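Local coordinates for protein chitinase (Thermococcus chitonophagus, PDB 5XSW) that probably hydrolyses chitin as an endochitinase, this chain being the C-terminal part of a longer protein, with a beta-rich N-terminal region and a helical glycan-binding region, at residues 248-253 against 290-295; 254-259 against 297-302; 275-280 against 411-416; 285-290 against 406-411. One frame throughout, in Å; residues are numbered along the deposited sequence.

Contact 1: 248-253 against 290-295. With NAG (2-acetamido-2-deoxy-beta-D-glucopyranose), chain C.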
# COMPACT_ATOMS: atom_id res chain seq x y z
N GLY A 248 9.29 -11.41 5.05
CA GLY A 248 8.83 -12.71 5.58
C GLY A 248 8.84 -13.79 4.54
O GLY A 248 9.33 -13.61 3.42
N ILE A 249 8.27 -14.94 4.87
CA ILE A 249 8.36 -16.07 3.95
C ILE A 249 7.32 -15.94 2.83
O ILE A 249 7.47 -16.60 1.84
CB ILE A 249 8.16 -17.40 4.67
CG1 ILE A 249 6.81 -17.47 5.42
CG2 ILE A 249 9.31 -17.64 5.76
CD1 ILE A 249 6.52 -18.94 6.01
N PHE A 250 6.31 -15.11 3.00
CA PHE A 250 5.31 -14.82 1.91
C PHE A 250 5.66 -13.62 1.05
O PHE A 250 4.97 -13.34 0.06
CB PHE A 250 3.95 -14.56 2.58
CG PHE A 250 3.42 -15.81 3.27
CD1 PHE A 250 2.93 -16.87 2.48
CD2 PHE A 250 3.53 -15.94 4.66
CE1 PHE A 250 2.44 -18.06 3.10
CE2 PHE A 250 3.06 -17.14 5.33
CZ PHE A 250 2.50 -18.17 4.54
N GLN A 251 6.69 -12.86 1.47
CA GLN A 251 7.17 -11.66 0.71
C GLN A 251 6.07 -10.67 0.51
O GLN A 251 5.84 -10.16 -0.58
CB GLN A 251 7.80 -12.07 -0.64
CG GLN A 251 9.06 -12.98 -0.39
CD GLN A 251 10.30 -12.10 0.01
OE1 GLN A 251 10.85 -11.42 -0.86
NE2 GLN A 251 10.67 -12.07 1.30
N VAL A 252 5.35 -10.41 1.59
CA VAL A 252 4.35 -9.36 1.58
C VAL A 252 5.10 -8.00 1.81
O VAL A 252 5.72 -7.84 2.85
CB VAL A 252 3.30 -9.53 2.70
CG1 VAL A 252 2.35 -8.28 2.72
CG2 VAL A 252 2.47 -10.86 2.50
N GLU A 253 4.99 -7.06 0.88
CA GLU A 253 5.64 -5.73 1.02
C GLU A 253 4.85 -4.74 1.83
O GLU A 253 3.63 -4.90 2.02
CB GLU A 253 5.90 -5.15 -0.39
CG GLU A 253 6.88 -6.04 -1.13
CD GLU A 253 7.31 -5.47 -2.48
OE1 GLU A 253 7.39 -4.23 -2.60
OE2 GLU A 253 7.54 -6.25 -3.42
N ILE A 290 2.91 -16.80 13.45
CA ILE A 290 1.46 -16.91 13.51
C ILE A 290 0.80 -15.84 12.65
O ILE A 290 -0.11 -16.13 11.87
CB ILE A 290 0.98 -16.76 14.97
CG1 ILE A 290 1.44 -17.96 15.79
CG2 ILE A 290 -0.54 -16.55 15.02
CD1 ILE A 290 1.24 -17.76 17.40
N THR A 291 1.22 -14.58 12.79
CA THR A 291 0.54 -13.52 12.07
C THR A 291 0.77 -13.57 10.55
O THR A 291 -0.13 -13.19 9.80
CB THR A 291 0.91 -12.09 12.57
OG1 THR A 291 2.34 -11.91 12.57
CG2 THR A 291 0.38 -11.88 14.00
N SER A 292 1.93 -14.04 10.09
CA SER A 292 2.24 -13.84 8.67
C SER A 292 1.36 -14.71 7.73
O SER A 292 0.94 -14.22 6.70
CB SER A 292 3.73 -14.06 8.35
OG SER A 292 4.25 -15.37 8.55
N PRO A 293 1.07 -15.98 8.07
CA PRO A 293 0.13 -16.68 7.17
C PRO A 293 -1.29 -16.09 7.18
O PRO A 293 -1.96 -16.09 6.14
CB PRO A 293 0.16 -18.15 7.68
CG PRO A 293 0.63 -18.01 9.16
CD PRO A 293 1.67 -16.90 9.05
N ILE A 294 -1.72 -15.52 8.29
CA ILE A 294 -3.02 -14.83 8.29
C ILE A 294 -2.99 -13.56 7.43
O ILE A 294 -3.91 -13.29 6.63
CB ILE A 294 -3.43 -14.54 9.75
CG1 ILE A 294 -3.72 -15.90 10.43
CG2 ILE A 294 -4.68 -13.62 9.79
CD1 ILE A 294 -3.47 -15.83 11.97
N VAL A 295 -1.90 -12.79 7.52
CA VAL A 295 -1.75 -11.61 6.65
C VAL A 295 -1.76 -12.02 5.16
O VAL A 295 -2.43 -11.41 4.37
CB VAL A 295 -0.43 -10.83 6.98
CG1 VAL A 295 -0.20 -9.66 5.98
CG2 VAL A 295 -0.54 -10.32 8.42
C1 NAG C . 11.57 -14.72 -5.12
C2 NAG C . 11.63 -13.47 -4.33
C3 NAG C . 10.26 -12.83 -4.20
C4 NAG C . 9.58 -12.64 -5.53
C5 NAG C . 9.53 -13.94 -6.22
C6 NAG C . 8.93 -13.74 -7.58
C7 NAG C . 13.26 -13.10 -2.43
C8 NAG C . 13.73 -13.47 -1.00
N2 NAG C . 12.17 -13.78 -2.99
O3 NAG C . 10.31 -11.55 -3.54
O4 NAG C . 8.20 -12.28 -5.36
O5 NAG C . 10.88 -14.50 -6.41
O6 NAG C . 9.06 -15.03 -8.17
O7 NAG C . 13.79 -12.21 -3.11

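Contact 2: 254-259 against 297-302. With PO4 (phosphate ion), chain M; PO4 (phosphate ion), chain E.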
# COMPACT_ATOMS: atom_id res chain seq x y z
N SER A 254 5.51 -3.67 2.29
CA SER A 254 4.78 -2.76 3.12
C SER A 254 3.64 -2.01 2.42
O SER A 254 2.68 -1.67 3.11
CB SER A 254 5.72 -1.74 3.82
OG SER A 254 6.25 -0.83 2.90
N GLY A 255 3.70 -1.73 1.12
CA GLY A 255 2.61 -1.01 0.46
C GLY A 255 1.32 -1.88 0.51
O GLY A 255 0.24 -1.43 0.90
N ASN A 256 1.44 -3.14 0.12
CA ASN A 256 0.28 -4.08 0.17
C ASN A 256 -0.24 -4.26 1.59
O ASN A 256 -1.45 -4.26 1.83
CB ASN A 256 0.69 -5.42 -0.43
CG ASN A 256 -0.49 -6.45 -0.44
OD1 ASN A 256 -0.55 -7.29 0.43
ND2 ASN A 256 -1.39 -6.37 -1.43
N PHE A 257 0.68 -4.34 2.57
CA PHE A 257 0.27 -4.40 3.99
C PHE A 257 -0.50 -3.19 4.41
O PHE A 257 -1.54 -3.27 5.11
CB PHE A 257 1.54 -4.57 4.90
CG PHE A 257 1.23 -4.85 6.32
CD1 PHE A 257 1.06 -6.16 6.75
CD2 PHE A 257 1.12 -3.80 7.25
CE1 PHE A 257 0.76 -6.47 8.13
CE2 PHE A 257 0.86 -4.06 8.62
CZ PHE A 257 0.64 -5.39 9.08
N ASN A 258 0.02 -2.02 4.05
CA ASN A 258 -0.67 -0.77 4.35
C ASN A 258 -2.09 -0.75 3.74
O ASN A 258 -3.07 -0.32 4.35
CB ASN A 258 0.17 0.42 3.77
CG ASN A 258 -0.48 1.81 4.04
OD1 ASN A 258 -1.44 2.21 3.37
ND2 ASN A 258 0.07 2.53 4.99
N GLN A 259 -2.19 -1.22 2.51
CA GLN A 259 -3.50 -1.22 1.84
C GLN A 259 -4.51 -2.20 2.51
O GLN A 259 -5.71 -1.87 2.74
CB GLN A 259 -3.26 -1.58 0.37
CG GLN A 259 -4.50 -1.79 -0.48
CD GLN A 259 -4.10 -2.22 -1.88
OE1 GLN A 259 -4.36 -1.52 -2.86
NE2 GLN A 259 -3.39 -3.32 -1.96
N ALA A 297 -3.09 -14.65 3.82
CA ALA A 297 -4.49 -15.07 3.51
C ALA A 297 -5.41 -13.86 3.30
O ALA A 297 -6.19 -13.83 2.40
CB ALA A 297 -5.01 -15.95 4.65
N VAL A 298 -5.30 -12.83 4.14
CA VAL A 298 -6.11 -11.63 3.95
C VAL A 298 -5.73 -10.91 2.67
O VAL A 298 -6.61 -10.40 1.98
CB VAL A 298 -6.00 -10.68 5.18
CG1 VAL A 298 -6.70 -9.31 4.94
CG2 VAL A 298 -6.61 -11.42 6.45
N SER A 299 -4.44 -10.88 2.34
CA SER A 299 -4.03 -10.25 1.08
C SER A 299 -4.63 -10.95 -0.15
O SER A 299 -5.07 -10.30 -1.11
CB SER A 299 -2.48 -10.27 0.97
OG SER A 299 -2.08 -9.44 -0.12
N LEU A 300 -4.60 -12.27 -0.14
CA LEU A 300 -5.20 -13.07 -1.18
C LEU A 300 -6.72 -12.89 -1.21
O LEU A 300 -7.32 -12.76 -2.26
CB LEU A 300 -4.85 -14.54 -0.98
CG LEU A 300 -3.37 -14.86 -1.18
CD1 LEU A 300 -2.99 -16.13 -0.46
CD2 LEU A 300 -3.07 -14.96 -2.66
N THR A 301 -7.30 -12.83 -0.03
CA THR A 301 -8.73 -12.66 0.12
C THR A 301 -9.13 -11.33 -0.49
O THR A 301 -10.15 -11.23 -1.14
CB THR A 301 -9.14 -12.70 1.60
OG1 THR A 301 -8.96 -14.03 2.09
CG2 THR A 301 -10.58 -12.28 1.78
N MET A 302 -8.29 -10.32 -0.31
CA MET A 302 -8.57 -9.00 -0.83
C MET A 302 -8.70 -9.05 -2.34
O MET A 302 -9.58 -8.42 -2.89
CB MET A 302 -7.46 -8.03 -0.44
CG MET A 302 -7.56 -6.66 -1.09
SD MET A 302 -6.80 -6.58 -2.72
CE MET A 302 -5.07 -6.49 -2.29
P PO4 M . 6.77 -0.33 -0.62
O1 PO4 M . 6.54 -1.59 0.15
O2 PO4 M . 8.18 -0.36 -1.13
O3 PO4 M . 6.69 0.91 0.24
O4 PO4 M . 5.80 -0.33 -1.73
P PO4 E . -1.88 -4.55 -4.91
O1 PO4 E . -0.74 -4.65 -3.97
O2 PO4 E . -3.24 -4.50 -4.27
O3 PO4 E . -1.63 -3.31 -5.73
O4 PO4 E . -2.06 -5.70 -5.81

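Contact 3: 275-280 against 411-416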
# COMPACT_ATOMS: atom_id res chain seq x y z
N ASP A 275 6.78 -4.97 9.48
CA ASP A 275 7.89 -5.86 9.85
C ASP A 275 7.49 -6.69 11.09
O ASP A 275 7.79 -7.89 11.17
CB ASP A 275 9.24 -5.07 10.10
CG ASP A 275 9.85 -4.45 8.79
OD1 ASP A 275 9.18 -4.35 7.72
OD2 ASP A 275 11.01 -3.97 8.81
N ASP A 276 6.77 -6.11 12.03
CA ASP A 276 6.36 -6.90 13.18
C ASP A 276 5.46 -8.13 12.80
O ASP A 276 5.53 -9.20 13.46
CB ASP A 276 5.59 -6.03 14.18
CG ASP A 276 5.16 -6.83 15.44
OD1 ASP A 276 6.02 -7.56 15.96
OD2 ASP A 276 3.98 -6.76 15.93
N TYR A 277 4.60 -7.95 11.79
CA TYR A 277 3.63 -9.00 11.41
C TYR A 277 4.25 -10.01 10.46
O TYR A 277 3.81 -11.14 10.44
CB TYR A 277 2.36 -8.41 10.76
CG TYR A 277 1.35 -7.89 11.79
CD1 TYR A 277 1.74 -7.00 12.81
CD2 TYR A 277 0.02 -8.32 11.76
CE1 TYR A 277 0.83 -6.53 13.73
CE2 TYR A 277 -0.90 -7.85 12.65
CZ TYR A 277 -0.48 -6.96 13.66
OH TYR A 277 -1.37 -6.48 14.58
N MET A 278 5.25 -9.60 9.66
CA MET A 278 5.73 -10.45 8.57
C MET A 278 7.13 -11.05 8.86
O MET A 278 7.46 -12.13 8.36
CB MET A 278 5.84 -9.68 7.25
CG MET A 278 4.51 -8.98 6.75
SD MET A 278 3.15 -10.22 6.82
CE MET A 278 3.85 -11.36 5.76
N LYS A 279 7.96 -10.34 9.60
CA LYS A 279 9.37 -10.75 9.69
C LYS A 279 9.57 -11.87 10.75
O LYS A 279 9.43 -11.65 11.94
CB LYS A 279 10.28 -9.53 10.03
CG LYS A 279 11.83 -9.91 10.04
CD LYS A 279 12.63 -8.62 10.57
CE LYS A 279 14.16 -8.89 10.55
NZ LYS A 279 14.79 -7.96 11.53
N VAL A 280 9.94 -13.04 10.29
CA VAL A 280 10.08 -14.19 11.18
C VAL A 280 11.57 -14.30 11.52
O VAL A 280 12.31 -13.36 11.29
CB VAL A 280 9.57 -15.50 10.55
CG1 VAL A 280 8.00 -15.47 10.34
CG2 VAL A 280 10.28 -15.78 9.24
N GLN A 411 -3.57 -10.09 20.66
CA GLN A 411 -2.66 -8.94 20.52
C GLN A 411 -2.62 -8.36 19.12
O GLN A 411 -2.45 -7.14 18.92
CB GLN A 411 -1.23 -9.32 20.88
CG GLN A 411 -1.00 -9.64 22.37
CD GLN A 411 0.39 -10.29 22.65
OE1 GLN A 411 1.22 -10.45 21.74
NE2 GLN A 411 0.62 -10.65 23.91
N LYS A 412 -2.69 -9.23 18.12
CA LYS A 412 -2.42 -8.77 16.76
C LYS A 412 -3.64 -8.56 15.83
O LYS A 412 -3.52 -7.86 14.83
CB LYS A 412 -1.46 -9.75 16.07
CG LYS A 412 -0.18 -9.99 16.97
CD LYS A 412 0.66 -8.70 17.07
CE LYS A 412 1.95 -8.95 17.97
NZ LYS A 412 2.74 -7.68 18.00
N PHE A 413 -4.77 -9.19 16.16
CA PHE A 413 -5.97 -9.03 15.34
C PHE A 413 -7.18 -8.51 16.12
O PHE A 413 -7.20 -8.53 17.35
CB PHE A 413 -6.28 -10.38 14.65
CG PHE A 413 -5.15 -10.83 13.73
CD1 PHE A 413 -4.85 -10.11 12.57
CD2 PHE A 413 -4.39 -11.91 14.05
CE1 PHE A 413 -3.81 -10.50 11.73
CE2 PHE A 413 -3.35 -12.34 13.22
CZ PHE A 413 -3.02 -11.63 12.07
N PHE A 414 -8.16 -8.00 15.37
CA PHE A 414 -9.36 -7.34 15.93
C PHE A 414 -8.97 -6.01 16.52
O PHE A 414 -7.79 -5.73 16.80
CB PHE A 414 -10.09 -8.18 16.98
CG PHE A 414 -10.54 -9.52 16.48
CD1 PHE A 414 -11.68 -9.63 15.71
CD2 PHE A 414 -9.84 -10.68 16.81
CE1 PHE A 414 -12.12 -10.90 15.24
CE2 PHE A 414 -10.25 -11.93 16.36
CZ PHE A 414 -11.40 -12.05 15.57
N ARG A 415 -9.99 -5.21 16.70
CA ARG A 415 -9.91 -3.83 17.15
C ARG A 415 -10.63 -3.81 18.50
O ARG A 415 -11.52 -4.63 18.73
CB ARG A 415 -10.55 -2.95 16.05
CG ARG A 415 -10.65 -1.49 16.19
CD ARG A 415 -11.14 -0.87 14.86
NE ARG A 415 -10.08 -0.95 13.85
CZ ARG A 415 -9.34 0.07 13.44
NH1 ARG A 415 -9.55 1.29 13.93
NH2 ARG A 415 -8.38 -0.15 12.54
N PRO A 416 -10.24 -2.92 19.42
CA PRO A 416 -10.98 -2.82 20.68
C PRO A 416 -12.47 -2.59 20.45
O PRO A 416 -12.83 -1.72 19.66
CB PRO A 416 -10.36 -1.59 21.35
CG PRO A 416 -8.98 -1.53 20.80
CD PRO A 416 -9.12 -1.97 19.37
O HOH W 1 5.28 -9.37 18.51

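Contact 4: 285-290 against 406-411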
# COMPACT_ATOMS: atom_id res chain seq x y z
N ASN A 285 9.32 -18.98 18.48
CA ASN A 285 8.43 -18.10 19.25
C ASN A 285 8.23 -16.74 18.64
O ASN A 285 7.48 -15.91 19.19
CB ASN A 285 8.99 -17.90 20.67
CG ASN A 285 9.13 -19.20 21.44
OD1 ASN A 285 8.36 -20.15 21.28
ND2 ASN A 285 10.14 -19.24 22.29
N ASP A 286 8.86 -16.48 17.50
CA ASP A 286 8.63 -15.18 16.87
C ASP A 286 7.12 -15.11 16.50
O ASP A 286 6.62 -16.03 15.85
CB ASP A 286 9.54 -15.05 15.63
CG ASP A 286 9.51 -13.68 15.02
OD1 ASP A 286 8.43 -13.06 14.88
OD2 ASP A 286 10.61 -13.18 14.74
N THR A 287 6.42 -14.07 16.91
CA THR A 287 4.97 -14.04 16.74
C THR A 287 4.59 -13.95 15.27
O THR A 287 3.45 -14.28 14.89
CB THR A 287 4.30 -12.86 17.51
OG1 THR A 287 4.83 -11.58 17.06
CG2 THR A 287 4.48 -13.07 19.08
N ALA A 288 5.52 -13.51 14.42
CA ALA A 288 5.22 -13.43 12.97
C ALA A 288 5.02 -14.84 12.36
O ALA A 288 4.49 -14.98 11.27
CB ALA A 288 6.37 -12.65 12.23
N TRP A 289 5.44 -15.90 13.05
CA TRP A 289 5.13 -17.25 12.54
C TRP A 289 3.59 -17.45 12.54
O TRP A 289 3.05 -18.18 11.73
CB TRP A 289 5.78 -18.32 13.40
CG TRP A 289 7.30 -18.48 13.10
CD1 TRP A 289 8.35 -18.25 13.98
CD2 TRP A 289 7.86 -18.89 11.88
NE1 TRP A 289 9.55 -18.49 13.32
CE2 TRP A 289 9.27 -18.93 12.05
CE3 TRP A 289 7.31 -19.26 10.62
CZ2 TRP A 289 10.14 -19.30 11.02
CZ3 TRP A 289 8.19 -19.66 9.59
CH2 TRP A 289 9.59 -19.67 9.80
N ILE A 290 2.91 -16.80 13.45
CA ILE A 290 1.46 -16.91 13.51
C ILE A 290 0.80 -15.84 12.65
O ILE A 290 -0.11 -16.13 11.87
CB ILE A 290 0.98 -16.76 14.97
CG1 ILE A 290 1.44 -17.96 15.79
CG2 ILE A 290 -0.54 -16.55 15.02
CD1 ILE A 290 1.24 -17.76 17.40
N PHE A 406 -3.69 -18.11 21.17
CA PHE A 406 -4.77 -17.15 21.27
C PHE A 406 -4.38 -15.79 21.87
O PHE A 406 -4.98 -14.80 21.52
CB PHE A 406 -5.97 -17.73 22.05
CG PHE A 406 -6.75 -18.72 21.25
CD1 PHE A 406 -7.65 -18.29 20.29
CD2 PHE A 406 -6.55 -20.08 21.41
CE1 PHE A 406 -8.37 -19.20 19.50
CE2 PHE A 406 -7.27 -21.01 20.61
CZ PHE A 406 -8.17 -20.55 19.65
N THR A 407 -3.40 -15.76 22.78
CA THR A 407 -2.79 -14.49 23.21
C THR A 407 -2.26 -13.67 22.03
O THR A 407 -2.50 -12.48 21.94
CB THR A 407 -1.61 -14.76 24.20
OG1 THR A 407 -2.10 -15.56 25.28
CG2 THR A 407 -1.04 -13.49 24.76
N VAL A 408 -1.51 -14.31 21.15
CA VAL A 408 -1.01 -13.59 19.96
C VAL A 408 -2.18 -13.13 19.09
O VAL A 408 -2.25 -11.96 18.62
CB VAL A 408 -0.05 -14.49 19.16
CG1 VAL A 408 0.38 -13.73 17.84
CG2 VAL A 408 1.22 -14.84 20.05
N VAL A 409 -3.15 -14.02 18.88
CA VAL A 409 -4.30 -13.58 18.07
C VAL A 409 -4.94 -12.34 18.70
O VAL A 409 -5.29 -11.36 18.03
CB VAL A 409 -5.33 -14.71 17.90
CG1 VAL A 409 -6.60 -14.15 17.22
CG2 VAL A 409 -4.71 -15.81 17.00
N ARG A 410 -5.11 -12.37 20.01
CA ARG A 410 -5.73 -11.21 20.68
C ARG A 410 -4.89 -9.94 20.58
O ARG A 410 -5.43 -8.82 20.47
CB ARG A 410 -5.97 -11.51 22.16
CG ARG A 410 -6.88 -10.49 22.84
CD ARG A 410 -7.29 -10.98 24.21
NE ARG A 410 -8.22 -10.06 24.86
CZ ARG A 410 -8.48 -10.08 26.17
NH1 ARG A 410 -7.88 -10.97 26.96
NH2 ARG A 410 -9.34 -9.20 26.69
N GLN A 411 -3.57 -10.09 20.66
CA GLN A 411 -2.66 -8.94 20.52
C GLN A 411 -2.62 -8.36 19.12
O GLN A 411 -2.45 -7.14 18.92
CB GLN A 411 -1.23 -9.32 20.88
CG GLN A 411 -1.00 -9.64 22.37
CD GLN A 411 0.39 -10.29 22.65
OE1 GLN A 411 1.22 -10.45 21.74
NE2 GLN A 411 0.62 -10.65 23.91

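Contact 1: 248-253 against 290-295
Phe250 overlaps the kinked turn of helix 288-311 at Ser292 and Pro293 with the CD2, CE2 and CZ atoms of its ring. Phe250 CE2 comes 3.5 Å from Pro293 CA, and the ring crosses the pyrrolidine obliquely, with Phe250 CE2 3.9 Å from Pro293 CB. Phe250 CD2 lies 3.7 Å from the carbonyl oxygen Ser292 O, while Ser292 OG sits in the ring plane at its edge. That hydroxyl is occupied within its own helix: it bonds to Ala288 O, so it meets the phenyl only by packing. CG of Phe250 stands anti to its own carbonyl carbon (chi1 -66°), which turns the ring to the helix. Two residues further, Val252 CG1 meets Val295 CG1 at 4.4 Å, a looser apolar touch that continues the same face.

Gln251, whose side chain stays clear of helix 288-311, serves the ligand pocket. Its amide is held by a nearly straight bond (174°) from Gln251 NE2 to Gly248 O, 2.9 Å long and lying in the planes of both groups. With the amide's rotation fixed, Gln251 OE1 accepts a 2.7 Å hydrogen bond from O3 of the N-acetylglucosamine. Glu213 and Phe371 also bind this sugar, as does Arg338 of the second subunit.

Phe250 and Val252 thus pack on the helix while Gln251 holds the sugar. The loop runs between strand 235-239 and helix 254-263, with Ala210 of helix 203-214 touching Phe250 and Met278 of helix 274-278 touching Val252, Ser292 and Val295.

Contact 2: 254-259 against 297-302
Asn256 and Ser299 point at each other across two helices whose segments cross at 73° with axes 10.6 Å apart. Both polar ends stand anti to their backbone N (chi1 -179° for CG of Asn256), and this carries them into the space between the helices. Ser299 OG donates to Asn256 OD1 over 2.7 Å, arriving tilted 17° from the plane of the amide carbonyl. Engaging OD1 in this way leaves the NH2 end of the amide turned to a phosphate ion, where Asn256 ND2 donates to PO4 (chain E) O1 at 3.1 Å.

One turn on, Gln259 reaches out with an extended chain and gives NE2 to O2 of the same phosphate, 2.6 Å away. Met302 approaches from helix 288-311 with a chain bent at chi2 and chi3; its methyl CE rests 3.6 Å from Gln259 NE2 and 3.4 Å from phosphate O2, an apolar neighbour for the two amides.

Ser254 and Gly255 of the second subunit and Val340 N of this chain also bind this ion. The other phosphate (chain M), whose O1 accepts from Gly255 N at 3.0 Å at the helix start, also takes bonds from Asn256 and Gln259 of the second subunit. The anions probably come from the crystallisation liquor. The arrangement is a buried helix-helix crossing joined by a polar side-chain bridge, where helix 254-263 meets its counterpart in the second subunit.

Contact 3: 275-280 against 411-416
Tyr277 and Lys412 join two helix C-terminal ends, those of helix 274-278 and helix 399-412, in the helical region of the chitinase. The polar links come first. Tyr277 OH donates to the backbone oxygen Lys412 O over 2.6 Å, in the carbonyl plane and on a lone pair, so the phenol takes up a carbonyl of the last helical turn. Beside it, Lys412 NZ forms a 2.6 Å salt bridge with Asp276 OD2, using the syn lone pair of the carboxylate; the two side chains cross at about a right angle.

The aromatic contact is an offset edge-to-face pair. The edge of Tyr277 is directed at the face of Phe413, planes at 90° and centroids 5.9 Å apart, with CE2 of Tyr277 4.0 Å from Phe413 CE1. Aliphatic-on-aromatic packing adds to this: Lys412, bent at chi2 (-67°), brings CD to 4.0 Å from Tyr277 CE1. Replacing Tyr277 with an alanine would probably leave Lys412 O without this donor and open a gap beside the Phe413 ring.

A water bridges the same two charged groups, accepting from Lys412 NZ at 3.1 Å and donating to Asp276 OD1.

Contact 4: 285-290 against 406-411
Val408 places CG1 anti to its backbone N and CG2 anti to its carbonyl carbon (chi1 175°), which spreads both methyls toward Thr287 and Ile290. Ile290 answers with CG1 anti to the carbonyl carbon (chi1 -67°) and an extended end, and the side chains of Ile290 and Val408 reach toward each other tip to tip. Ile290 CD1 lies 3.9 Å from Val408 CB and equally near Val408 CG2, while Ile290 CG2 is 4.1 Å from Val408 CG1.

Thr287 comes in obliquely beside them and offers its methyl: Thr287 CG2 packs on Val408 CG2 at 3.8 Å, and Thr287 CB lies 4.0 Å from Val408 CG1. Each valine methyl therefore touches both residues, one turn apart on the opposing backbone. An alanine in place of Val408 would remove both methyls and is likely to leave Thr287 CG2 and Ile290 CD1 facing a gap between the helices.

Just before Thr287 in the chain, Asp286 OD1 accepts from Ala288 N over 3.0 Å (159°), a capping bond at the turn into helix 288-311, met on the anti side of the carboxylate. Tyr404 of helix 399-412 also touches both Thr287 and Ile290, and Phe405 touches Ile290. The contact is made by carbon atoms alone, so its cohesion rests on close apolar packing and burial; the capping bond of Asp286 is separate from it.

Helix 288-311 is the common support of contacts 1, 2 and 4, and helix 399-412 that of contacts 3 and 4. Contacts 3 and 4, centres about 7 Å apart, share Gln411; contacts 1 and 4 share Ile290. Contact 3 meets contact 1 where Thr291 OG1 lies 2.7 Å from Tyr277 O, a probable hydrogen bond, and where Ile294 CG2 packs 3.5 Å from Phe413 CZ. Phe257 ties contact 2 to both: CD1 is 3.8 Å from Val295 CG1, CE1 3.6 Å from Tyr277 CB. Contact 1 alone carries a glycan-pocket residue, Gln251; the Asn256 side chain of contact 2 is about 11 Å from a bound N-acetylglucosamine. Contact 4 lies about 18 Å from contact 2, between centres.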